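Local coordinates for fatty acid synthase 1, isoform A (Drosophila melanogaster, PDB 6FN6), which probably makes long-chain saturated fatty acids from acetyl-CoA and malonyl-CoA with NADPH, this fragment carrying its dehydratase, enoylreductase and ketoreductase domains, at residues 1009-1014 and 1057-1062; 952-957 and 979-984; 59-64 and 101-106. All coordinates share one frame; numbering follows the deposited sequence.

Contact 1. Residues 1009-1014 and 1057-1062; sequences FNLAAV and ICFSSV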
loop_
_atom_site.group_PDB
_atom_site.type_symbol
_atom_site.label_atom_id
_atom_site.label_comp_id
_atom_site.label_asym_id
_atom_site.label_seq_id
_atom_site.Cartn_x
_atom_site.Cartn_y
_atom_site.Cartn_z
ATOM N N PHE A 1009 -50.058 -19.486 -22.632
ATOM C CA PHE A 1009 -50.417 -18.299 -21.868
ATOM C C PHE A 1009 -51.077 -17.264 -22.772
ATOM O O PHE A 1009 -50.492 -16.823 -23.759
ATOM C CB PHE A 1009 -49.182 -17.705 -21.182
ATOM C CG PHE A 1009 -48.426 -18.693 -20.342
ATOM C CD1 PHE A 1009 -48.683 -18.812 -18.986
ATOM C CD2 PHE A 1009 -47.458 -19.505 -20.907
ATOM C CE1 PHE A 1009 -47.990 -19.724 -18.210
ATOM C CE2 PHE A 1009 -46.764 -20.419 -20.137
ATOM C CZ PHE A 1009 -47.030 -20.528 -18.788
ATOM N N ASN A 1010 -52.311 -16.903 -22.435
ATOM C CA ASN A 1010 -53.075 -15.940 -23.215
ATOM C C ASN A 1010 -53.047 -14.590 -22.522
ATOM O O ASN A 1010 -53.365 -14.485 -21.337
ATOM C CB ASN A 1010 -54.516 -16.414 -23.400
ATOM C CG ASN A 1010 -54.601 -17.729 -24.141
ATOM O OD1 ASN A 1010 -54.539 -18.801 -23.536
ATOM N ND2 ASN A 1010 -54.738 -17.656 -25.461
ATOM N N LEU A 1011 -52.666 -13.558 -23.267
ATOM C CA LEU A 1011 -52.484 -12.235 -22.690
ATOM C C LEU A 1011 -53.404 -11.198 -23.324
ATOM O O LEU A 1011 -53.178 -10.748 -24.447
ATOM C CB LEU A 1011 -51.022 -11.806 -22.835
ATOM C CG LEU A 1011 -50.013 -12.870 -22.387
ATOM C CD1 LEU A 1011 -48.587 -12.396 -22.570
ATOM C CD2 LEU A 1011 -50.245 -13.277 -20.940
ATOM N N ALA A 1012 -54.453 -10.834 -22.593
ATOM C CA ALA A 1012 -55.318 -9.726 -22.973
ATOM C C ALA A 1012 -54.885 -8.453 -22.249
ATOM O O ALA A 1012 -55.503 -7.400 -22.404
ATOM C CB ALA A 1012 -56.770 -10.048 -22.653
ATOM N N ALA A 1013 -53.831 -8.562 -21.444
ATOM C CA ALA A 1013 -53.382 -7.449 -20.615
ATOM C C ALA A 1013 -52.560 -6.431 -21.400
ATOM O O ALA A 1013 -52.415 -5.287 -20.975
ATOM C CB ALA A 1013 -52.574 -7.974 -19.439
ATOM N N VAL A 1014 -52.019 -6.848 -22.540
ATOM C CA VAL A 1014 -51.158 -5.977 -23.333
ATOM C C VAL A 1014 -52.020 -5.009 -24.134
ATOM O O VAL A 1014 -53.153 -5.329 -24.491
ATOM C CB VAL A 1014 -50.219 -6.785 -24.256
ATOM C CG1 VAL A 1014 -49.327 -7.706 -23.428
ATOM C CG2 VAL A 1014 -51.013 -7.580 -25.290
ATOM N N ILE A 1057 -53.383 -20.859 -19.312
ATOM C CA ILE A 1057 -53.663 -19.729 -18.436
ATOM C C ILE A 1057 -54.065 -18.501 -19.248
ATOM O O ILE A 1057 -53.481 -18.215 -20.290
ATOM C CB ILE A 1057 -52.446 -19.429 -17.532
ATOM C CG1 ILE A 1057 -52.102 -20.675 -16.710
ATOM C CG2 ILE A 1057 -52.726 -18.232 -16.625
ATOM C CD1 ILE A 1057 -50.858 -20.557 -15.873
ATOM N N CYS A 1058 -55.076 -17.792 -18.754
ATOM C CA CYS A 1058 -55.557 -16.561 -19.370
ATOM C C CYS A 1058 -55.441 -15.397 -18.387
ATOM O O CYS A 1058 -56.082 -15.407 -17.337
ATOM C CB CYS A 1058 -57.013 -16.717 -19.821
ATOM S SG CYS A 1058 -57.328 -18.080 -20.976
ATOM N N PHE A 1059 -54.621 -14.402 -18.720
ATOM C CA PHE A 1059 -54.462 -13.221 -17.868
ATOM C C PHE A 1059 -55.332 -12.052 -18.326
ATOM O O PHE A 1059 -55.598 -11.893 -19.517
ATOM C CB PHE A 1059 -52.997 -12.777 -17.834
ATOM C CG PHE A 1059 -52.076 -13.777 -17.204
ATOM C CD1 PHE A 1059 -51.866 -13.773 -15.834
ATOM C CD2 PHE A 1059 -51.421 -14.720 -17.974
ATOM C CE1 PHE A 1059 -51.022 -14.691 -15.245
ATOM C CE2 PHE A 1059 -50.574 -15.642 -17.390
ATOM C CZ PHE A 1059 -50.375 -15.628 -16.023
ATOM N N SER A 1060 -55.762 -11.234 -17.369
ATOM C CA SER A 1060 -56.587 -10.064 -17.657
ATOM C C SER A 1060 -56.868 -9.267 -16.386
ATOM O O SER A 1060 -56.515 -9.690 -15.286
ATOM C CB SER A 1060 -57.906 -10.480 -18.312
ATOM O OG SER A 1060 -58.584 -11.438 -17.518
ATOM N N SER A 1061 -57.495 -8.104 -16.552
ATOM C CA SER A 1061 -57.930 -7.281 -15.427
ATOM C C SER A 1061 -59.456 -7.299 -15.313
ATOM O O SER A 1061 -60.152 -7.659 -16.262
ATOM C CB SER A 1061 -57.427 -5.846 -15.585
ATOM O OG SER A 1061 -57.793 -5.052 -14.471
ATOM N N VAL A 1062 -59.969 -6.907 -14.150
ATOM C CA VAL A 1062 -61.407 -6.896 -13.907
ATOM C C VAL A 1062 -62.066 -5.736 -14.648
ATOM O O VAL A 1062 -61.481 -4.660 -14.782
ATOM C CB VAL A 1062 -61.715 -6.820 -12.396
ATOM C CG1 VAL A 1062 -63.221 -6.853 -12.142
ATOM C CG2 VAL A 1062 -61.024 -7.950 -11.651
#
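Phe1009 and Phe1059 lie side by side and point the same way from neighbouring parallel strands, meeting edge against edge: CD1 of Phe1009 is 4.0 Å from CE2 of Phe1059, each atom near the plane of the other ring. Both rings stand beside their own backbone N (chi1 -54° and -64°), so both leave their strands in the same direction, edge toward edge. Ile1057 flanks the first ring, its CD1 3.8 Å from CE1 of Phe1009 on an oblique approach, and Leu1011 flanks the second, sending CD2 to within 3.5 Å of CD2 of Phe1059. On the reverse face Asn1010 runs beside Cys1058, OD1 lying 3.9 Å from SG. The backbone bonds between the strands are short and straight, Asn1010 N to Ile1057 O at 2.8 Å and Phe1059 N to Asn1010 O at 2.9 Å; only the weak link from Ala1012 N to Phe1059 O, 3.4 Å, follows as the strands end. In this Rossmann-type ketoreductase sheet, helix 935-946 covers the aromatic face, with Phe936 meeting the Phe1059 ring, helices 1034-1049 and 1072-1090 cover the Asn1010-Cys1058 face, and strands 926-930 and 1096-1099 continue the sheet beyond the pair.

Contact 2. Residues 952-957 and 979-984; sequences IVLTSR and VVIDTS. With EDO (1,2-ethanediol), chain E.
Asp982, whose backbone is paired with Leu954 and Ser956 of the neighbouring strand, has a carboxylate oxygen gripped twice: OD1 takes Ser984 N at 2.8 Å, nearly along its own C-O axis, and the Ser984 hydroxyl OG at 2.7 Å on the syn side, 30° out of the carboxylate plane. With CG opposite the backbone N (chi1 -169°), the carboxylate reaches the amide two residues on and closes an Asx turn, which probably steadies the chain as it leaves the strand. An alanine here would remove both grips on Ser984 and is likely to leave the turn after the strand freer to move. Across the pair, parallel strands exchange bonds from alternate residues; Leu954 N to Val980 O is the shortest, 2.7 Å and almost straight at 172°, and Asp982 O accepts Ser956 N at 3.1 Å. Leu954 and Ile981 meet obliquely through their CD1 atoms, 3.8 Å apart, Ile981 bending back toward its partner. Past the strand, Arg957 curls back on itself through its two middle torsions, and Ser984 C lies over one face of its guanidinium. Its backbone N gives a straight bond of 3.1 Å to O1 of an ethanediol, probably from the crystallisation liquor, while the hydroxyl of Thr955 is held mainly by Gly931 N. These ends lie beside the glycine-rich turn after strand 926-930, the region where NADPH-dependent relatives usually receive the cofactor. The two strands and helix 963-974 form a right-handed beta-alpha-beta unit of the ketoreductase Rossmann fold; that helix packs on Val979 and Ile981, helix 989-1002 takes the Val953-Asp982 face, and strand 926-930 adjoins strand 951-955.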
loop_
_atom_site.group_PDB
_atom_site.type_symbol
_atom_site.label_atom_id
_atom_site.label_comp_id
_atom_site.label_asym_id
_atom_site.label_seq_id
_atom_site.Cartn_x
_atom_site.Cartn_y
_atom_site.Cartn_z
ATOM N N ILE A 952 -39.236 -21.012 -26.220
ATOM C CA ILE A 952 -40.226 -19.951 -26.092
ATOM C C ILE A 952 -40.798 -19.591 -27.455
ATOM O O ILE A 952 -40.060 -19.400 -28.423
ATOM C CB ILE A 952 -39.617 -18.707 -25.415
ATOM C CG1 ILE A 952 -39.161 -19.034 -23.990
ATOM C CG2 ILE A 952 -40.604 -17.541 -25.427
ATOM C CD1 ILE A 952 -40.280 -19.386 -23.030
ATOM N N VAL A 953 -42.123 -19.493 -27.519
ATOM C CA VAL A 953 -42.801 -19.017 -28.718
ATOM C C VAL A 953 -43.628 -17.789 -28.372
ATOM O O VAL A 953 -44.511 -17.841 -27.517
ATOM C CB VAL A 953 -43.682 -20.114 -29.336
ATOM C CG1 VAL A 953 -44.330 -19.619 -30.619
ATOM C CG2 VAL A 953 -42.867 -21.373 -29.595
ATOM N N LEU A 954 -43.335 -16.682 -29.045
ATOM C CA LEU A 954 -44.062 -15.440 -28.831
ATOM C C LEU A 954 -44.842 -15.067 -30.088
ATOM O O LEU A 954 -44.270 -14.971 -31.176
ATOM C CB LEU A 954 -43.099 -14.309 -28.461
ATOM C CG LEU A 954 -42.113 -14.572 -27.318
ATOM C CD1 LEU A 954 -41.132 -13.413 -27.198
ATOM C CD2 LEU A 954 -42.839 -14.790 -26.000
ATOM N N THR A 955 -46.146 -14.852 -29.939
ATOM C CA THR A 955 -46.970 -14.440 -31.067
ATOM C C THR A 955 -47.099 -12.924 -31.060
ATOM O O THR A 955 -47.486 -12.333 -30.055
ATOM C CB THR A 955 -48.374 -15.076 -31.041
ATOM O OG1 THR A 955 -49.179 -14.443 -30.039
ATOM C CG2 THR A 955 -48.287 -16.568 -30.765
ATOM N N SER A 956 -46.754 -12.302 -32.181
ATOM C CA SER A 956 -46.880 -10.857 -32.333
ATOM C C SER A 956 -47.136 -10.494 -33.787
ATOM O O SER A 956 -46.378 -10.877 -34.677
ATOM C CB SER A 956 -45.619 -10.148 -31.835
ATOM O OG SER A 956 -45.752 -8.739 -31.925
ATOM N N ARG A 957 -48.210 -9.753 -34.022
ATOM C CA ARG A 957 -48.569 -9.349 -35.372
ATOM C C ARG A 957 -47.569 -8.331 -35.917
ATOM O O ARG A 957 -47.165 -8.407 -37.077
ATOM C CB ARG A 957 -49.986 -8.772 -35.397
ATOM C CG ARG A 957 -51.056 -9.742 -34.902
ATOM C CD ARG A 957 -51.040 -11.063 -35.662
ATOM N NE ARG A 957 -51.112 -10.884 -37.112
ATOM C CZ ARG A 957 -52.240 -10.749 -37.803
ATOM N NH1 ARG A 957 -53.419 -10.769 -37.188
ATOM N NH2 ARG A 957 -52.193 -10.596 -39.119
ATOM N N VAL A 979 -35.916 -18.904 -29.070
ATOM C CA VAL A 979 -37.003 -17.941 -29.155
ATOM C C VAL A 979 -37.558 -17.917 -30.570
ATOM O O VAL A 979 -36.818 -17.740 -31.538
ATOM C CB VAL A 979 -36.541 -16.537 -28.734
ATOM C CG1 VAL A 979 -37.729 -15.581 -28.668
ATOM C CG2 VAL A 979 -35.812 -16.590 -27.395
ATOM N N VAL A 980 -38.868 -18.098 -30.681
ATOM C CA VAL A 980 -39.545 -18.030 -31.966
ATOM C C VAL A 980 -40.593 -16.930 -31.903
ATOM O O VAL A 980 -41.422 -16.907 -30.993
ATOM C CB VAL A 980 -40.178 -19.387 -32.340
ATOM C CG1 VAL A 980 -40.998 -19.272 -33.612
ATOM C CG2 VAL A 980 -39.110 -20.451 -32.494
ATOM N N ILE A 981 -40.537 -16.012 -32.864
ATOM C CA ILE A 981 -41.570 -14.997 -33.021
ATOM C C ILE A 981 -42.519 -15.446 -34.122
ATOM O O ILE A 981 -42.142 -15.478 -35.293
ATOM C CB ILE A 981 -40.974 -13.611 -33.351
ATOM C CG1 ILE A 981 -39.847 -13.249 -32.381
ATOM C CG2 ILE A 981 -42.061 -12.544 -33.330
ATOM C CD1 ILE A 981 -40.278 -13.107 -30.935
ATOM N N ASP A 982 -43.745 -15.801 -33.748
ATOM C CA ASP A 982 -44.739 -16.232 -34.728
ATOM C C ASP A 982 -45.655 -15.064 -35.070
ATOM O O ASP A 982 -46.399 -14.575 -34.223
ATOM C CB ASP A 982 -45.557 -17.410 -34.204
ATOM C CG ASP A 982 -46.415 -18.046 -35.281
ATOM O OD1 ASP A 982 -47.004 -17.302 -36.094
ATOM O OD2 ASP A 982 -46.501 -19.291 -35.319
ATOM N N THR A 983 -45.595 -14.622 -36.321
ATOM C CA THR A 983 -46.302 -13.419 -36.741
ATOM C C THR A 983 -47.612 -13.745 -37.464
ATOM O O THR A 983 -48.218 -12.872 -38.083
ATOM C CB THR A 983 -45.405 -12.548 -37.649
ATOM O OG1 THR A 983 -46.054 -11.298 -37.913
ATOM C CG2 THR A 983 -45.105 -13.255 -38.970
ATOM N N SER A 984 -48.042 -15.003 -37.391
ATOM C CA SER A 984 -49.259 -15.434 -38.077
ATOM C C SER A 984 -50.513 -15.042 -37.299
ATOM O O SER A 984 -50.473 -14.851 -36.084
ATOM C CB SER A 984 -49.249 -16.948 -38.300
ATOM O OG SER A 984 -49.472 -17.647 -37.087
HETATM C C1 EDO E . -50.120 -9.532 -30.331
HETATM O O1 EDO E . -50.028 -8.906 -31.612
HETATM C C2 EDO E . -51.024 -10.751 -30.440
HETATM O O2 EDO E . -50.519 -11.631 -31.452
#

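Contact 3. Residues 59-64 and 101-106; sequences VMENLV and SGKITI
Glu61 lays its carboxylate along the aliphatic chain of Lys103, the two side chains running side by side in the same direction, with OE2 3.9 Å from CE of Lys103. The lysine is fully extended, CG opposite its backbone N (chi1 173°), and its NZ stays 4.1 Å from OE2 of Glu61, a charge attraction beyond salt-bridge range. The other carboxylate oxygen, OE1, is salt-bridged to Arg198 of strand 191-201. Beneath this pair the strands run antiparallel and bond in both directions, Glu61 N to Lys103 O at 2.7 Å and Lys103 N back to Glu61 O at 2.8 Å, the latter donor lying in the carbonyl plane. Val59 and Thr105 form the next hydrogen-bonded pair. On the opposite face Met60 and Ile104 make the non-hydrogen-bonded pair, CG of Met60 resting 4.2 Å from CD1 of Ile104. The register then slips by one residue in a beta bulge: Asn62 takes a left-handed backbone conformation (phi 53°), the chain turns a corner, and Gly102, without a side chain, faces Leu63. Pairing resumes where Val64 N meets Ser101 O at 2.8 Å. There OG of Ser101 sits 3.7 Å from CB of Val64, while its hydrogen bond goes to His66. Met60, Leu63 and Ile104 pack on helix 34-48, consistent with the central helix of the predicted N-terminal hotdog fold. The contact thus divides by chemistry: the Met60-Ile104 face is apolar and turned to that helix, whereas the other is mixed, charged Glu61 and Lys103 among valines and hydroxyls, and the glutamate probably favours Arg198 over the lysine, tying this strand electrostatically to the predicted C-terminal hotdog half.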
loop_
_atom_site.group_PDB
_atom_site.type_symbol
_atom_site.label_atom_id
_atom_site.label_comp_id
_atom_site.label_asym_id
_atom_site.label_seq_id
_atom_site.Cartn_x
_atom_site.Cartn_y
_atom_site.Cartn_z
ATOM N N VAL A 59 -7.460 17.541 -14.819
ATOM C CA VAL A 59 -7.311 16.092 -14.800
ATOM C C VAL A 59 -7.497 15.590 -13.375
ATOM O O VAL A 59 -6.694 15.893 -12.493
ATOM C CB VAL A 59 -5.943 15.659 -15.359
ATOM C CG1 VAL A 59 -5.748 14.153 -15.209
ATOM C CG2 VAL A 59 -5.807 16.070 -16.811
ATOM N N MET A 60 -8.567 14.833 -13.155
ATOM C CA MET A 60 -8.829 14.251 -11.847
ATOM C C MET A 60 -8.298 12.828 -11.801
ATOM O O MET A 60 -8.364 12.105 -12.795
ATOM C CB MET A 60 -10.324 14.269 -11.542
ATOM C CG MET A 60 -10.943 15.644 -11.661
ATOM S SD MET A 60 -12.618 15.714 -11.021
ATOM C CE MET A 60 -13.203 17.178 -11.859
ATOM N N GLU A 61 -7.771 12.428 -10.649
ATOM C CA GLU A 61 -7.193 11.099 -10.503
ATOM C C GLU A 61 -7.538 10.472 -9.160
ATOM O O GLU A 61 -7.719 11.169 -8.162
ATOM C CB GLU A 61 -5.675 11.157 -10.670
ATOM C CG GLU A 61 -5.224 11.605 -12.046
ATOM C CD GLU A 61 -3.720 11.715 -12.153
ATOM O OE1 GLU A 61 -3.071 10.686 -12.435
ATOM O OE2 GLU A 61 -3.184 12.826 -11.949
ATOM N N ASN A 62 -7.621 9.144 -9.152
ATOM C CA ASN A 62 -7.877 8.380 -7.935
ATOM C C ASN A 62 -9.127 8.882 -7.227
ATOM O O ASN A 62 -9.132 9.068 -6.009
ATOM C CB ASN A 62 -6.674 8.455 -6.990
ATOM C CG ASN A 62 -6.746 7.432 -5.867
ATOM O OD1 ASN A 62 -7.099 6.274 -6.089
ATOM N ND2 ASN A 62 -6.413 7.858 -4.653
ATOM N N LEU A 63 -10.187 9.107 -7.993
ATOM C CA LEU A 63 -11.455 9.519 -7.416
ATOM C C LEU A 63 -12.067 8.377 -6.623
ATOM O O LEU A 63 -12.199 7.262 -7.127
ATOM C CB LEU A 63 -12.418 9.984 -8.509
ATOM C CG LEU A 63 -12.124 11.359 -9.109
ATOM C CD1 LEU A 63 -12.846 11.538 -10.426
ATOM C CD2 LEU A 63 -12.535 12.452 -8.134
ATOM N N VAL A 64 -12.435 8.662 -5.379
ATOM C CA VAL A 64 -13.101 7.684 -4.533
ATOM C C VAL A 64 -14.390 8.285 -3.995
ATOM O O VAL A 64 -14.384 9.358 -3.393
ATOM C CB VAL A 64 -12.195 7.217 -3.376
ATOM C CG1 VAL A 64 -12.907 6.164 -2.536
ATOM C CG2 VAL A 64 -10.879 6.678 -3.906
ATOM N N SER A 101 -12.896 11.819 -2.229
ATOM C CA SER A 101 -11.470 12.136 -2.205
ATOM C C SER A 101 -10.861 11.868 -3.577
ATOM O O SER A 101 -11.394 11.084 -4.360
ATOM C CB SER A 101 -10.742 11.314 -1.137
ATOM O OG SER A 101 -10.564 9.973 -1.559
ATOM N N GLY A 102 -9.739 12.519 -3.859
ATOM C CA GLY A 102 -9.040 12.317 -5.112
ATOM C C GLY A 102 -7.947 13.341 -5.340
ATOM O O GLY A 102 -7.561 14.070 -4.425
ATOM N N LYS A 103 -7.459 13.404 -6.573
ATOM C CA LYS A 103 -6.393 14.329 -6.937
ATOM C C LYS A 103 -6.817 15.140 -8.155
ATOM O O LYS A 103 -7.500 14.625 -9.039
ATOM C CB LYS A 103 -5.098 13.561 -7.223
ATOM C CG LYS A 103 -3.961 14.409 -7.773
ATOM C CD LYS A 103 -2.729 13.560 -8.051
ATOM C CE LYS A 103 -1.650 14.358 -8.766
ATOM N NZ LYS A 103 -0.427 13.547 -9.013
ATOM N N ILE A 104 -6.421 16.408 -8.196
ATOM C CA ILE A 104 -6.774 17.281 -9.311
ATOM C C ILE A 104 -5.612 18.205 -9.655
ATOM O O ILE A 104 -5.025 18.835 -8.777
ATOM C CB ILE A 104 -8.048 18.093 -8.996
ATOM C CG1 ILE A 104 -8.516 18.845 -10.247
ATOM C CG2 ILE A 104 -7.801 19.068 -7.842
ATOM C CD1 ILE A 104 -9.905 19.430 -10.124
ATOM N N THR A 105 -5.284 18.279 -10.941
ATOM C CA THR A 105 -4.197 19.133 -11.408
ATOM C C THR A 105 -4.519 19.744 -12.768
ATOM O O THR A 105 -5.210 19.134 -13.585
ATOM C CB THR A 105 -2.871 18.355 -11.517
ATOM O OG1 THR A 105 -3.035 17.246 -12.408
ATOM C CG2 THR A 105 -2.426 17.846 -10.154
ATOM N N ILE A 106 -4.014 20.952 -13.001
ATOM C CA ILE A 106 -4.148 21.608 -14.296
ATOM C C ILE A 106 -2.975 21.179 -15.175
ATOM O O ILE A 106 -1.828 21.521 -14.884
ATOM C CB ILE A 106 -4.212 23.141 -14.148
ATOM C CG1 ILE A 106 -5.492 23.542 -13.414
ATOM C CG2 ILE A 106 -4.152 23.819 -15.515
ATOM C CD1 ILE A 106 -5.546 24.997 -13.000
#

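From the N terminus, contact 3 comes first, bringing 101-106 back to 59-64 and closing an excursion of beta strands within the N-terminal hotdog half of the dehydratase. Far along the chain, contact 2 closes a short helical connection from 952-957 to 979-984, and contact 1 then closes a longer connection, containing helix 1034-1049, from 1009-1014 to 1057-1062. The three loops follow in series, none enclosing or crossing another. Contacts 1 and 2 belong to the ketoreductase sheet, on opposite sides of strand 926-930, their centres about 17 Å apart without touching. Contact 3 lies more than 50 Å, centre to centre, from both and joins two strands of the dehydratase, a different domain of the chain.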